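Local coordinates for protein beta-phosphoglucomutase (Bacteroides vulgatus, PDB 3DV9) that probably interconverts beta-glucose 1-phosphate and glucose 6-phosphate, as a putative magnesium-dependent beta-phosphoglucomutase of the haloacid dehalogenase (HAD) superfamily, at residues Thr126-Thr131 / Gly178-Asn183; Phe159-Gly164 / Tyr171-Lys176; Met49-Phe54 / Tyr94-Glu99; Asn40-Trp45 / Glu59-His64. All blocks are in the same frame, centred on the assembly; numbering follows the deposited sequence.

Overall arrangement
Contacts 1 and 2 lie in the alpha/beta core, contacts 3 and 4 in the helical part inserted after strand 25-29. Along the chain, contacts 4 and 3 cross and close before contact 1 opens; contact 2 lies within its span. Contacts 1 and 2 share helix 169-178, with about 10 Å between centres, and touch where Val130 packs on Tyr171 and Ala174. Contacts 3 and 4 share helix 38-51, with about 12 Å between centres; Lys97 packs against Trp45. Contacts 1 and 3 are about 33 Å apart between centres. This fits a HAD core with a helical cap. Magnesium sits where they meet, held by Asp29, Asp31 and Asn190 of the core and Glu65 of the helical part.

Contact 1. Residues Thr126-Thr131 / Gly178-Asn183; sequences TPMVVT and GGFKPN
The contact belongs to the parallel alpha/beta core, where the turn after helix 169-178 packs on strand 126-130. Phe180 of the turn meets Thr126 and Met128, two residues apart on the strand, both side chains starting toward it. Met128 is a selenomethionine. In an edge-on Met-aromatic contact, Met128 SE is 5.3 Å from the centroid of the Phe180 ring, 85° off its normal, with CE2 the nearest ring atom at 4.1 Å. Thr126 CB and OG1 both lie 3.8 Å from Phe180 CZ, OG1 approaching obliquely, neither over the face nor at the edge. Thr126 CG2, anti to the backbone N, reaches toward CZ and CE2. One face of the ring is taken by the chain itself: the carbonyl oxygen of Gly178 stands 3.4 Å above the Phe180 ring plane, over the centre. Met128 SE also lies 4.3 Å from Gly178 CA, close against the helix end. On the neighbouring strand 25-29, Met128 touches Leu27 and Phe180 touches Ala25. Gly179, with positive phi, is the C-prime residue of a Schellman motif: Phe180 N bonds to Leu175 O and Gly179 N to Lys176 O. The chain then runs into strand 185-189, a helix-to-strand connection of the Rossmann-like HAD core.

Contact 2. Residues Phe159-Gly164 / Tyr171-Lys176; sequences FDVKYG and YLMALK
Val161 and Met173 make the close part of this contact, between the loop 159-164 and the helix that follows it. Val161 CG1 lies 3.7 Å from Met173 CB and 3.9 Å from Met173 CG. The two side chains run past each other in opposite directions. Met173 is a selenomethionine whose chain bends at chi2 (64°) and again at chi3 (75°). The bends fold its end back over the loop, bringing CE to 4.0 Å from Val161 CG1. The looser part is at Asp160. There the same methyl only reaches the backbone, with Met173 CE 3.9 Å from Asp160 O. The carboxylate of Asp160 keeps clear of the selenomethionine; it forms a salt bridge with Lys177 and accepts a hydrogen bond from Thr157. Val161 and Met173 both also touch Val156 of strand 155-156. All three touching residues are partly exposed. The chemistry thus implies an apolar, van der Waals contact at the surface, with no polar bond between the two segments and the charge of Asp160 probably balanced by Lys177.

Contact 3. Residues Met49-Phe54 / Tyr94-Glu99; sequences MKRFGF and YQAKTE
Ala96 points its methyl at two side chains from the end of helix 38-51, the ring of Phe52 and the guanidinium of Arg51. The ring presents an edge: Ala96 CB lies near its plane, 3.8 Å from Phe52 CE2. Phe52 CG is anti to the carbonyl carbon (chi1 -78°), which sends the ring across to helix 87-101. There it also touches Ala92 and Ile93. Arg51 approaches the same methyl obliquely, with NH1 4.0 Å from Ala96 CB. Its chain is extended through chi2 and then bends at chi3 (-62°), which turns the guanidinium toward Ala96. A water finishes the link. It lies in the guanidinium plane at the edge, accepting from Arg51 NH1 at 3.0 Å and donating to Ala96 O at 2.7 Å. Helix 38-51 ends in a Schellman motif. Gly53, with positive phi, is its C-prime residue, and Phe54 N bonds to Met49 O at 2.8 Å. The chemistry implies apolar packing of Phe52 on the methyl, with the Arg51 guanidinium beside it. Arg51 is tied to helix 87-101 through the water, and its ion pair with Glu100 is only long and weak.

Contact 4. Residues Asn40-Trp45 / Glu59-His64; sequences NHAESW and EEAYMH. With EDO (1,2-ethanediol), chain D.
The Tyr62 ring is met obliquely by Ala42 of helix 38-51, with Ala42 CB 3.5 Å from Tyr62 CE2. Tyr62 CG is anti to the carbonyl carbon (chi1 -86°), which carries the ring toward Ala42. A bound 1,2-ethanediol, probably from the crystallisation liquor, also comes in obliquely: its C1 is 3.6 Å from Tyr62 CE2. Its O1 makes a weak hydrogen bond to Glu59 OE2 at 3.5 Å. The His64 ring is engaged at its edge, where NE2 donates in the ring plane to Glu60 OE1 at 3.0 Å. That oxygen is met on its anti side, 33° out of the carboxylate plane, and also takes a salt bridge from Arg79. Between the helices the side chains are small. Ala61 CB sits 3.8 Å from Ala42 CA, and Trp45 CB also packs on Ala61 CB. Ala42 CA and Ala61 CA are 5.2 Å apart. The short helix segments cross at 118°, their axes 8.6 Å apart. The Tyr62 side chain lies about 8 Å from the magnesium ion. Glu65, just after this segment, binds that ion, as fits a helical cap placed against a HAD active site.

Contact 1. Residues Thr126-Thr131 / Gly178-Asn183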
loop_
_atom_site.group_PDB
_atom_site.type_symbol
_atom_site.label_atom_id
_atom_site.label_comp_id
_atom_site.label_asym_id
_atom_site.label_seq_id
_atom_site.Cartn_x
_atom_site.Cartn_y
_atom_site.Cartn_z
ATOM N N THR A 126 -5.585 -16.073 1.712
ATOM C CA THR A 126 -5.453 -15.542 0.363
ATOM C C THR A 126 -4.689 -14.232 0.330
ATOM O O THR A 126 -5.211 -13.211 0.779
ATOM C CB THR A 126 -6.845 -15.305 -0.231
ATOM O OG1 THR A 126 -7.542 -16.552 -0.244
ATOM C CG2 THR A 126 -6.735 -14.669 -1.649
ATOM N N PRO A 127 -3.432 -14.253 -0.168
ATOM C CA PRO A 127 -2.734 -12.990 -0.272
ATOM C C PRO A 127 -3.259 -12.235 -1.510
ATOM O O PRO A 127 -3.591 -12.862 -2.521
ATOM C CB PRO A 127 -1.264 -13.419 -0.466
ATOM C CG PRO A 127 -1.216 -14.910 -0.235
ATOM C CD PRO A 127 -2.583 -15.382 -0.598
HETATM N N MSE A 128 -3.350 -10.912 -1.411
HETATM C CA MSE A 128 -3.737 -10.087 -2.566
HETATM C C MSE A 128 -2.774 -8.916 -2.626
HETATM O O MSE A 128 -2.217 -8.513 -1.597
HETATM C CB MSE A 128 -5.192 -9.573 -2.449
HETATM C CG MSE A 128 -6.230 -10.693 -2.206
HETATM SE SE MSE A 128 -8.057 -9.980 -2.278
HETATM C CE MSE A 128 -8.037 -9.373 -4.135
ATOM N N VAL A 129 -2.593 -8.385 -3.822
ATOM C CA VAL A 129 -1.800 -7.145 -4.013
ATOM C C VAL A 129 -2.738 -6.020 -4.373
ATOM O O VAL A 129 -3.619 -6.202 -5.215
ATOM C CB VAL A 129 -0.742 -7.286 -5.121
ATOM C CG1 VAL A 129 0.066 -5.979 -5.230
ATOM C CG2 VAL A 129 0.153 -8.413 -4.829
ATOM N N VAL A 130 -2.549 -4.855 -3.731
ATOM C CA VAL A 130 -3.356 -3.649 -3.990
ATOM C C VAL A 130 -2.446 -2.430 -4.198
ATOM O O VAL A 130 -1.831 -1.925 -3.243
ATOM C CB VAL A 130 -4.306 -3.351 -2.834
ATOM C CG1 VAL A 130 -5.146 -2.077 -3.163
ATOM C CG2 VAL A 130 -5.171 -4.570 -2.506
ATOM N N THR A 131 -2.370 -1.944 -5.430
ATOM C CA THR A 131 -1.338 -0.940 -5.745
ATOM C C THR A 131 -1.896 0.178 -6.579
ATOM O O THR A 131 -2.781 -0.048 -7.407
ATOM C CB THR A 131 -0.083 -1.592 -6.396
ATOM O OG1 THR A 131 0.898 -0.582 -6.656
ATOM C CG2 THR A 131 -0.454 -2.300 -7.698
ATOM N N GLY A 178 -12.165 -10.662 -4.115
ATOM C CA GLY A 178 -11.785 -11.857 -3.354
ATOM C C GLY A 178 -12.970 -12.531 -2.701
ATOM O O GLY A 178 -12.894 -13.701 -2.297
ATOM N N GLY A 179 -14.072 -11.798 -2.642
ATOM C CA GLY A 179 -15.313 -12.262 -2.010
ATOM C C GLY A 179 -15.230 -12.232 -0.484
ATOM O O GLY A 179 -15.838 -13.096 0.193
ATOM N N PHE A 180 -14.490 -11.255 0.052
ATOM C CA PHE A 180 -14.292 -11.113 1.507
ATOM C C PHE A 180 -15.065 -9.967 2.157
ATOM O O PHE A 180 -15.270 -8.906 1.551
ATOM C CB PHE A 180 -12.789 -10.964 1.806
ATOM C CG PHE A 180 -11.972 -12.049 1.216
ATOM C CD1 PHE A 180 -12.148 -13.373 1.656
ATOM C CD2 PHE A 180 -10.995 -11.776 0.234
ATOM C CE1 PHE A 180 -11.393 -14.413 1.096
ATOM C CE2 PHE A 180 -10.232 -12.798 -0.324
ATOM C CZ PHE A 180 -10.417 -14.143 0.101
ATOM N N LYS A 181 -15.452 -10.171 3.410
ATOM C CA LYS A 181 -16.017 -9.106 4.263
ATOM C C LYS A 181 -14.884 -8.292 4.895
ATOM O O LYS A 181 -13.752 -8.785 4.977
ATOM C CB LYS A 181 -16.902 -9.736 5.350
ATOM C CG LYS A 181 -18.039 -10.635 4.760
ATOM C CD LYS A 181 -19.124 -10.919 5.755
ATOM C CE LYS A 181 -18.663 -11.839 6.881
ATOM N NZ LYS A 181 -19.768 -12.048 7.919
ATOM N N PRO A 182 -15.161 -7.037 5.315
ATOM C CA PRO A 182 -14.059 -6.249 5.879
ATOM C C PRO A 182 -13.402 -6.877 7.109
ATOM O O PRO A 182 -12.192 -6.715 7.293
ATOM C CB PRO A 182 -14.714 -4.906 6.216
ATOM C CG PRO A 182 -15.921 -4.846 5.246
ATOM C CD PRO A 182 -16.422 -6.249 5.268
ATOM N N ASN A 183 -14.173 -7.613 7.907
ATOM C CA ASN A 183 -13.630 -8.295 9.096
ATOM C C ASN A 183 -12.974 -9.668 8.786
ATOM O O ASN A 183 -12.688 -10.441 9.699
ATOM C CB ASN A 183 -14.708 -8.466 10.165
ATOM C CG ASN A 183 -15.766 -9.450 9.751
ATOM O OD1 ASN A 183 -16.286 -9.376 8.631
ATOM N ND2 ASN A 183 -16.115 -10.375 10.666
#

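Contact 2. Residues Phe159-Gly164 / Tyr171-Lys176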
loop_
_atom_site.group_PDB
_atom_site.type_symbol
_atom_site.label_atom_id
_atom_site.label_comp_id
_atom_site.label_asym_id
_atom_site.label_seq_id
_atom_site.Cartn_x
_atom_site.Cartn_y
_atom_site.Cartn_z
ATOM N N PHE A 159 -5.128 0.333 -12.988
ATOM C CA PHE A 159 -6.124 0.203 -14.062
ATOM C C PHE A 159 -7.391 -0.582 -13.684
ATOM O O PHE A 159 -8.309 -0.715 -14.499
ATOM C CB PHE A 159 -5.498 -0.247 -15.410
ATOM C CG PHE A 159 -5.364 -1.751 -15.601
ATOM C CD1 PHE A 159 -4.204 -2.275 -16.182
ATOM C CD2 PHE A 159 -6.397 -2.636 -15.264
ATOM C CE1 PHE A 159 -4.063 -3.651 -16.394
ATOM C CE2 PHE A 159 -6.267 -4.011 -15.462
ATOM C CZ PHE A 159 -5.097 -4.522 -16.029
ATOM N N ASP A 160 -7.442 -1.083 -12.452
ATOM C CA ASP A 160 -8.613 -1.798 -11.960
ATOM C C ASP A 160 -9.665 -0.816 -11.443
ATOM O O ASP A 160 -10.848 -1.157 -11.366
ATOM C CB ASP A 160 -8.230 -2.726 -10.805
ATOM C CG ASP A 160 -7.538 -3.994 -11.260
ATOM O OD1 ASP A 160 -6.394 -3.929 -11.767
ATOM O OD2 ASP A 160 -8.136 -5.067 -11.068
ATOM N N VAL A 161 -9.227 0.391 -11.074
ATOM C CA VAL A 161 -10.073 1.339 -10.329
ATOM C C VAL A 161 -9.951 2.800 -10.795
ATOM O O VAL A 161 -8.911 3.219 -11.298
ATOM C CB VAL A 161 -9.842 1.273 -8.770
ATOM C CG1 VAL A 161 -10.195 -0.129 -8.213
ATOM C CG2 VAL A 161 -8.428 1.718 -8.388
ATOM N N LYS A 162 -11.029 3.561 -10.614
ATOM C CA LYS A 162 -11.071 4.967 -11.040
ATOM C C LYS A 162 -10.308 5.847 -10.047
ATOM O O LYS A 162 -9.440 6.631 -10.447
ATOM C CB LYS A 162 -12.518 5.443 -11.208
ATOM C CG LYS A 162 -13.430 4.391 -11.813
ATOM C CD LYS A 162 -14.543 4.978 -12.651
ATOM C CE LYS A 162 -15.149 3.907 -13.546
ATOM N NZ LYS A 162 -16.216 4.458 -14.420
ATOM N N TYR A 163 -10.600 5.677 -8.754
ATOM C CA TYR A 163 -10.027 6.523 -7.714
ATOM C C TYR A 163 -9.003 5.736 -6.922
ATOM O O TYR A 163 -9.265 4.582 -6.570
ATOM C CB TYR A 163 -11.141 7.069 -6.801
ATOM C CG TYR A 163 -12.200 7.888 -7.526
ATOM C CD1 TYR A 163 -11.986 9.238 -7.818
ATOM C CD2 TYR A 163 -13.418 7.318 -7.912
ATOM C CE1 TYR A 163 -12.954 10.003 -8.486
ATOM C CE2 TYR A 163 -14.394 8.071 -8.577
ATOM C CZ TYR A 163 -14.159 9.418 -8.864
ATOM O OH TYR A 163 -15.119 10.175 -9.531
ATOM N N GLY A 164 -7.833 6.336 -6.675
ATOM C CA GLY A 164 -6.767 5.718 -5.875
ATOM C C GLY A 164 -6.677 6.178 -4.422
ATOM O O GLY A 164 -7.461 6.985 -3.951
ATOM N N TYR A 171 -9.017 -0.868 -1.956
ATOM C CA TYR A 171 -9.239 -1.910 -0.947
ATOM C C TYR A 171 -10.647 -2.486 -1.008
ATOM O O TYR A 171 -10.837 -3.681 -0.871
ATOM C CB TYR A 171 -8.866 -1.407 0.465
ATOM C CG TYR A 171 -7.380 -1.287 0.568
ATOM C CD1 TYR A 171 -6.568 -2.424 0.473
ATOM C CD2 TYR A 171 -6.758 -0.037 0.704
ATOM C CE1 TYR A 171 -5.171 -2.324 0.507
ATOM C CE2 TYR A 171 -5.312 0.058 0.772
ATOM C CZ TYR A 171 -4.568 -1.092 0.659
ATOM O OH TYR A 171 -3.206 -1.055 0.681
ATOM N N LEU A 172 -11.643 -1.638 -1.221
ATOM C CA LEU A 172 -13.005 -2.141 -1.424
ATOM C C LEU A 172 -13.069 -3.086 -2.625
ATOM O O LEU A 172 -13.806 -4.114 -2.607
ATOM C CB LEU A 172 -13.973 -0.965 -1.598
ATOM C CG LEU A 172 -14.175 -0.056 -0.370
ATOM C CD1 LEU A 172 -14.915 1.245 -0.741
ATOM C CD2 LEU A 172 -14.807 -0.790 0.806
HETATM N N MSE A 173 -12.332 -2.730 -3.686
HETATM C CA MSE A 173 -12.317 -3.550 -4.928
HETATM C C MSE A 173 -11.634 -4.883 -4.618
HETATM O O MSE A 173 -12.058 -5.947 -5.113
HETATM C CB MSE A 173 -11.614 -2.840 -6.071
HETATM C CG MSE A 173 -11.482 -3.677 -7.375
HETATM SE SE MSE A 173 -13.267 -4.047 -8.092
HETATM C CE MSE A 173 -13.576 -2.224 -8.793
ATOM N N ALA A 174 -10.582 -4.814 -3.799
ATOM C CA ALA A 174 -9.913 -6.048 -3.333
ATOM C C ALA A 174 -10.905 -6.971 -2.602
ATOM O O ALA A 174 -10.949 -8.148 -2.900
ATOM C CB ALA A 174 -8.703 -5.760 -2.442
ATOM N N LEU A 175 -11.649 -6.446 -1.636
ATOM C CA LEU A 175 -12.648 -7.283 -0.913
ATOM C C LEU A 175 -13.681 -7.877 -1.892
ATOM O O LEU A 175 -14.030 -9.067 -1.814
ATOM C CB LEU A 175 -13.338 -6.520 0.219
ATOM C CG LEU A 175 -12.476 -5.882 1.340
ATOM C CD1 LEU A 175 -13.410 -5.081 2.251
ATOM C CD2 LEU A 175 -11.828 -7.035 2.106
ATOM N N LYS A 176 -14.128 -7.052 -2.841
ATOM C CA LYS A 176 -15.110 -7.483 -3.817
ATOM C C LYS A 176 -14.576 -8.612 -4.687
ATOM O O LYS A 176 -15.244 -9.637 -4.854
ATOM C CB LYS A 176 -15.526 -6.312 -4.697
ATOM C CG LYS A 176 -16.766 -6.652 -5.539
ATOM C CD LYS A 176 -17.056 -5.590 -6.571
ATOM C CE LYS A 176 -18.122 -6.048 -7.550
ATOM N NZ LYS A 176 -19.378 -6.256 -6.813
#

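Contact 3. Residues Met49-Phe54 / Tyr94-Glu99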
loop_
_atom_site.group_PDB
_atom_site.type_symbol
_atom_site.label_atom_id
_atom_site.label_comp_id
_atom_site.label_asym_id
_atom_site.label_seq_id
_atom_site.Cartn_x
_atom_site.Cartn_y
_atom_site.Cartn_z
HETATM N N MSE A 49 9.204 15.759 -12.570
HETATM C CA MSE A 49 8.474 16.979 -12.237
HETATM C C MSE A 49 9.331 18.218 -12.450
HETATM O O MSE A 49 8.854 19.206 -13.004
HETATM C CB MSE A 49 7.934 16.907 -10.798
HETATM C CG MSE A 49 6.746 15.919 -10.682
HETATM SE SE MSE A 49 5.186 16.503 -11.721
HETATM C CE MSE A 49 4.405 17.741 -10.438
ATOM N N LYS A 50 10.600 18.146 -12.045
ATOM C CA LYS A 50 11.561 19.262 -12.257
ATOM C C LYS A 50 11.724 19.585 -13.750
ATOM O O LYS A 50 11.748 20.767 -14.140
ATOM C CB LYS A 50 12.923 18.931 -11.621
ATOM C CG LYS A 50 13.939 20.053 -11.683
ATOM C CD LYS A 50 15.217 19.624 -10.960
ATOM C CE LYS A 50 16.345 20.670 -11.009
ATOM N NZ LYS A 50 16.363 21.618 -9.844
ATOM N N ARG A 51 11.817 18.537 -14.572
ATOM C CA ARG A 51 11.964 18.672 -16.013
ATOM C C ARG A 51 10.769 19.404 -16.635
ATOM O O ARG A 51 10.928 20.129 -17.623
ATOM C CB ARG A 51 12.087 17.293 -16.673
ATOM C CG ARG A 51 12.395 17.368 -18.145
ATOM C CD ARG A 51 12.343 15.971 -18.774
ATOM N NE ARG A 51 13.382 15.146 -18.136
ATOM C CZ ARG A 51 13.452 13.819 -18.239
ATOM N NH1 ARG A 51 12.542 13.154 -18.932
ATOM N NH2 ARG A 51 14.433 13.156 -17.607
ATOM N N PHE A 52 9.579 19.173 -16.086
ATOM C CA PHE A 52 8.341 19.832 -16.538
ATOM C C PHE A 52 8.085 21.185 -15.828
ATOM O O PHE A 52 7.056 21.808 -15.996
ATOM C CB PHE A 52 7.163 18.879 -16.379
ATOM C CG PHE A 52 7.082 17.841 -17.454
ATOM C CD1 PHE A 52 6.207 18.009 -18.537
ATOM C CD2 PHE A 52 7.869 16.681 -17.394
ATOM C CE1 PHE A 52 6.119 17.064 -19.537
ATOM C CE2 PHE A 52 7.791 15.701 -18.416
ATOM C CZ PHE A 52 6.910 15.886 -19.473
ATOM N N GLY A 53 9.052 21.650 -15.055
ATOM C CA GLY A 53 8.971 22.974 -14.428
ATOM C C GLY A 53 8.235 23.020 -13.096
ATOM O O GLY A 53 7.884 24.093 -12.627
ATOM N N PHE A 54 8.024 21.850 -12.478
ATOM C CA PHE A 54 7.316 21.733 -11.213
ATOM C C PHE A 54 8.237 21.319 -10.052
ATOM O O PHE A 54 9.170 20.535 -10.235
ATOM C CB PHE A 54 6.221 20.656 -11.309
ATOM C CG PHE A 54 5.085 20.981 -12.255
ATOM C CD1 PHE A 54 4.243 22.080 -12.034
ATOM C CD2 PHE A 54 4.829 20.151 -13.360
ATOM C CE1 PHE A 54 3.168 22.372 -12.899
ATOM C CE2 PHE A 54 3.733 20.437 -14.253
ATOM C CZ PHE A 54 2.912 21.549 -14.011
ATOM N N TYR A 94 3.459 11.449 -16.868
ATOM C CA TYR A 94 3.463 10.039 -16.481
ATOM C C TYR A 94 4.400 9.195 -17.363
ATOM O O TYR A 94 5.150 8.344 -16.842
ATOM C CB TYR A 94 2.058 9.422 -16.402
ATOM C CG TYR A 94 2.074 8.111 -15.623
ATOM C CD1 TYR A 94 2.470 8.076 -14.264
ATOM C CD2 TYR A 94 1.736 6.897 -16.239
ATOM C CE1 TYR A 94 2.512 6.877 -13.547
ATOM C CE2 TYR A 94 1.778 5.677 -15.516
ATOM C CZ TYR A 94 2.165 5.680 -14.171
ATOM O OH TYR A 94 2.197 4.491 -13.447
ATOM N N GLN A 95 4.392 9.445 -18.681
ATOM C CA GLN A 95 5.256 8.703 -19.605
ATOM C C GLN A 95 6.732 8.913 -19.262
ATOM O O GLN A 95 7.512 7.955 -19.202
ATOM C CB GLN A 95 4.975 9.086 -21.068
ATOM C CG GLN A 95 3.738 8.415 -21.670
ATOM C CD GLN A 95 3.624 8.583 -23.190
ATOM O OE1 GLN A 95 4.525 9.122 -23.843
ATOM N NE2 GLN A 95 2.504 8.124 -23.756
ATOM N N ALA A 96 7.114 10.168 -19.033
ATOM C CA ALA A 96 8.501 10.474 -18.705
ATOM C C ALA A 96 8.919 9.811 -17.386
ATOM O O ALA A 96 10.045 9.326 -17.258
ATOM C CB ALA A 96 8.741 11.994 -18.665
ATOM N N LYS A 97 8.000 9.786 -16.427
ATOM C CA LYS A 97 8.264 9.225 -15.116
ATOM C C LYS A 97 8.452 7.707 -15.199
ATOM O O LYS A 97 9.341 7.142 -14.539
ATOM C CB LYS A 97 7.128 9.579 -14.156
ATOM C CG LYS A 97 7.374 9.105 -12.691
ATOM C CD LYS A 97 6.269 8.194 -12.265
ATOM C CE LYS A 97 6.660 6.728 -12.379
ATOM N NZ LYS A 97 7.111 6.089 -11.082
ATOM N N THR A 98 7.586 7.059 -15.973
ATOM C CA THR A 98 7.657 5.618 -16.227
ATOM C C THR A 98 9.031 5.255 -16.817
ATOM O O THR A 98 9.716 4.352 -16.307
ATOM C CB THR A 98 6.506 5.170 -17.196
ATOM O OG1 THR A 98 5.241 5.404 -16.563
ATOM C CG2 THR A 98 6.606 3.695 -17.542
ATOM N N GLU A 99 9.421 5.985 -17.870
ATOM C CA GLU A 99 10.698 5.780 -18.558
ATOM C C GLU A 99 11.875 6.007 -17.619
ATOM O O GLU A 99 12.869 5.288 -17.677
ATOM C CB GLU A 99 10.809 6.713 -19.777
ATOM C CG GLU A 99 12.079 6.528 -20.630
ATOM C CD GLU A 99 12.021 7.174 -22.016
ATOM O OE1 GLU A 99 10.922 7.552 -22.485
ATOM O OE2 GLU A 99 13.091 7.283 -22.667
HETATM O O HOH W 1 12.031 10.204 -18.817
#

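Contact 4. Residues Asn40-Trp45 / Glu59-His64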
loop_
_atom_site.group_PDB
_atom_site.type_symbol
_atom_site.label_atom_id
_atom_site.label_comp_id
_atom_site.label_asym_id
_atom_site.label_seq_id
_atom_site.Cartn_x
_atom_site.Cartn_y
_atom_site.Cartn_z
ATOM N N ASN A 40 13.457 4.767 -5.798
ATOM C CA ASN A 40 13.412 5.016 -7.253
ATOM C C ASN A 40 12.180 5.814 -7.645
ATOM O O ASN A 40 12.276 6.777 -8.416
ATOM C CB ASN A 40 13.469 3.706 -8.064
ATOM C CG ASN A 40 13.607 3.939 -9.589
ATOM O OD1 ASN A 40 13.840 5.057 -10.046
ATOM N ND2 ASN A 40 13.453 2.871 -10.369
ATOM N N HIS A 41 11.013 5.424 -7.132
ATOM C CA HIS A 41 9.786 6.178 -7.457
ATOM C C HIS A 41 9.922 7.662 -7.030
ATOM O O HIS A 41 9.616 8.568 -7.787
ATOM C CB HIS A 41 8.556 5.587 -6.756
ATOM C CG HIS A 41 8.003 4.345 -7.385
ATOM N ND1 HIS A 41 7.390 4.340 -8.624
ATOM C CD2 HIS A 41 7.882 3.088 -6.902
ATOM C CE1 HIS A 41 6.974 3.114 -8.899
ATOM N NE2 HIS A 41 7.243 2.338 -7.862
ATOM N N ALA A 42 10.348 7.902 -5.794
ATOM C CA ALA A 42 10.522 9.292 -5.291
ATOM C C ALA A 42 11.506 10.146 -6.097
ATOM O O ALA A 42 11.206 11.313 -6.437
ATOM C CB ALA A 42 10.919 9.262 -3.783
ATOM N N GLU A 43 12.689 9.596 -6.359
ATOM C CA GLU A 43 13.680 10.263 -7.209
ATOM C C GLU A 43 13.162 10.511 -8.636
ATOM O O GLU A 43 13.343 11.621 -9.154
ATOM C CB GLU A 43 15.000 9.480 -7.219
ATOM C CG GLU A 43 16.138 10.140 -8.046
ATOM C CD GLU A 43 16.541 11.507 -7.516
ATOM O OE1 GLU A 43 16.090 11.889 -6.425
ATOM O OE2 GLU A 43 17.325 12.211 -8.175
ATOM N N SER A 44 12.519 9.510 -9.245
ATOM C CA SER A 44 11.939 9.646 -10.595
ATOM C C SER A 44 10.866 10.711 -10.646
ATOM O O SER A 44 10.826 11.528 -11.579
ATOM C CB SER A 44 11.357 8.326 -11.099
ATOM O OG SER A 44 12.379 7.354 -11.181
ATOM N N TRP A 45 9.980 10.712 -9.657
ATOM C CA TRP A 45 8.934 11.729 -9.628
ATOM C C TRP A 45 9.586 13.101 -9.477
ATOM O O TRP A 45 9.219 14.044 -10.190
ATOM C CB TRP A 45 7.970 11.526 -8.474
ATOM C CG TRP A 45 6.795 10.715 -8.820
ATOM C CD1 TRP A 45 6.504 9.443 -8.372
ATOM C CD2 TRP A 45 5.727 11.083 -9.701
ATOM N NE1 TRP A 45 5.312 9.019 -8.900
ATOM C CE2 TRP A 45 4.812 10.004 -9.719
ATOM C CE3 TRP A 45 5.447 12.229 -10.466
ATOM C CZ2 TRP A 45 3.637 10.031 -10.494
ATOM C CZ3 TRP A 45 4.278 12.263 -11.207
ATOM C CH2 TRP A 45 3.393 11.166 -11.230
ATOM N N GLU A 59 10.782 13.944 -0.601
ATOM C CA GLU A 59 9.973 13.780 0.605
ATOM C C GLU A 59 8.488 14.001 0.340
ATOM O O GLU A 59 7.663 13.249 0.828
ATOM C CB GLU A 59 10.430 14.742 1.681
ATOM C CG GLU A 59 11.750 14.304 2.288
ATOM C CD GLU A 59 12.954 14.811 1.517
ATOM O OE1 GLU A 59 12.812 15.664 0.599
ATOM O OE2 GLU A 59 14.071 14.358 1.864
ATOM N N GLU A 60 8.147 15.019 -0.445
ATOM C CA GLU A 60 6.747 15.190 -0.786
ATOM C C GLU A 60 6.230 14.016 -1.641
ATOM O O GLU A 60 5.070 13.608 -1.477
ATOM C CB GLU A 60 6.454 16.553 -1.414
ATOM C CG GLU A 60 4.962 16.898 -1.343
ATOM C CD GLU A 60 4.579 18.069 -2.226
ATOM O OE1 GLU A 60 3.365 18.315 -2.401
ATOM O OE2 GLU A 60 5.492 18.720 -2.756
ATOM N N ALA A 61 7.081 13.445 -2.500
ATOM C CA ALA A 61 6.723 12.201 -3.222
ATOM C C ALA A 61 6.355 11.057 -2.270
ATOM O O ALA A 61 5.421 10.307 -2.516
ATOM C CB ALA A 61 7.845 11.758 -4.200
ATOM N N TYR A 62 7.127 10.930 -1.185
ATOM C CA TYR A 62 6.805 9.962 -0.151
ATOM C C TYR A 62 5.429 10.284 0.481
ATOM O O TYR A 62 4.647 9.379 0.729
ATOM C CB TYR A 62 7.926 9.887 0.868
ATOM C CG TYR A 62 9.038 8.948 0.496
ATOM C CD1 TYR A 62 8.916 7.573 0.735
ATOM C CD2 TYR A 62 10.236 9.422 -0.049
ATOM C CE1 TYR A 62 9.973 6.680 0.445
ATOM C CE2 TYR A 62 11.296 8.535 -0.340
ATOM C CZ TYR A 62 11.137 7.163 -0.119
ATOM O OH TYR A 62 12.167 6.253 -0.359
HETATM N N MSE A 63 5.161 11.561 0.769
HETATM C CA MSE A 63 3.860 11.936 1.334
HETATM C C MSE A 63 2.699 11.559 0.412
HETATM O O MSE A 63 1.650 11.107 0.912
HETATM C CB MSE A 63 3.830 13.428 1.665
HETATM C CG MSE A 63 4.752 13.754 2.870
HETATM SE SE MSE A 63 4.129 12.988 4.527
HETATM C CE MSE A 63 2.311 13.686 4.562
ATOM N N HIS A 64 2.917 11.695 -0.901
ATOM C CA HIS A 64 1.926 11.349 -1.943
ATOM C C HIS A 64 1.961 9.871 -2.401
ATOM O O HIS A 64 1.210 9.481 -3.305
ATOM C CB HIS A 64 2.024 12.284 -3.160
ATOM C CG HIS A 64 1.704 13.711 -2.840
ATOM N ND1 HIS A 64 0.523 14.088 -2.239
ATOM C CD2 HIS A 64 2.421 14.847 -3.012
ATOM C CE1 HIS A 64 0.534 15.394 -2.041
ATOM N NE2 HIS A 64 1.665 15.881 -2.522
HETATM C C1 EDO D . 14.238 10.612 0.211
HETATM O O1 EDO D . 15.135 11.685 -0.112
HETATM C C2 EDO D . 14.200 10.279 1.704
HETATM O O2 EDO D . 15.459 10.545 2.373
#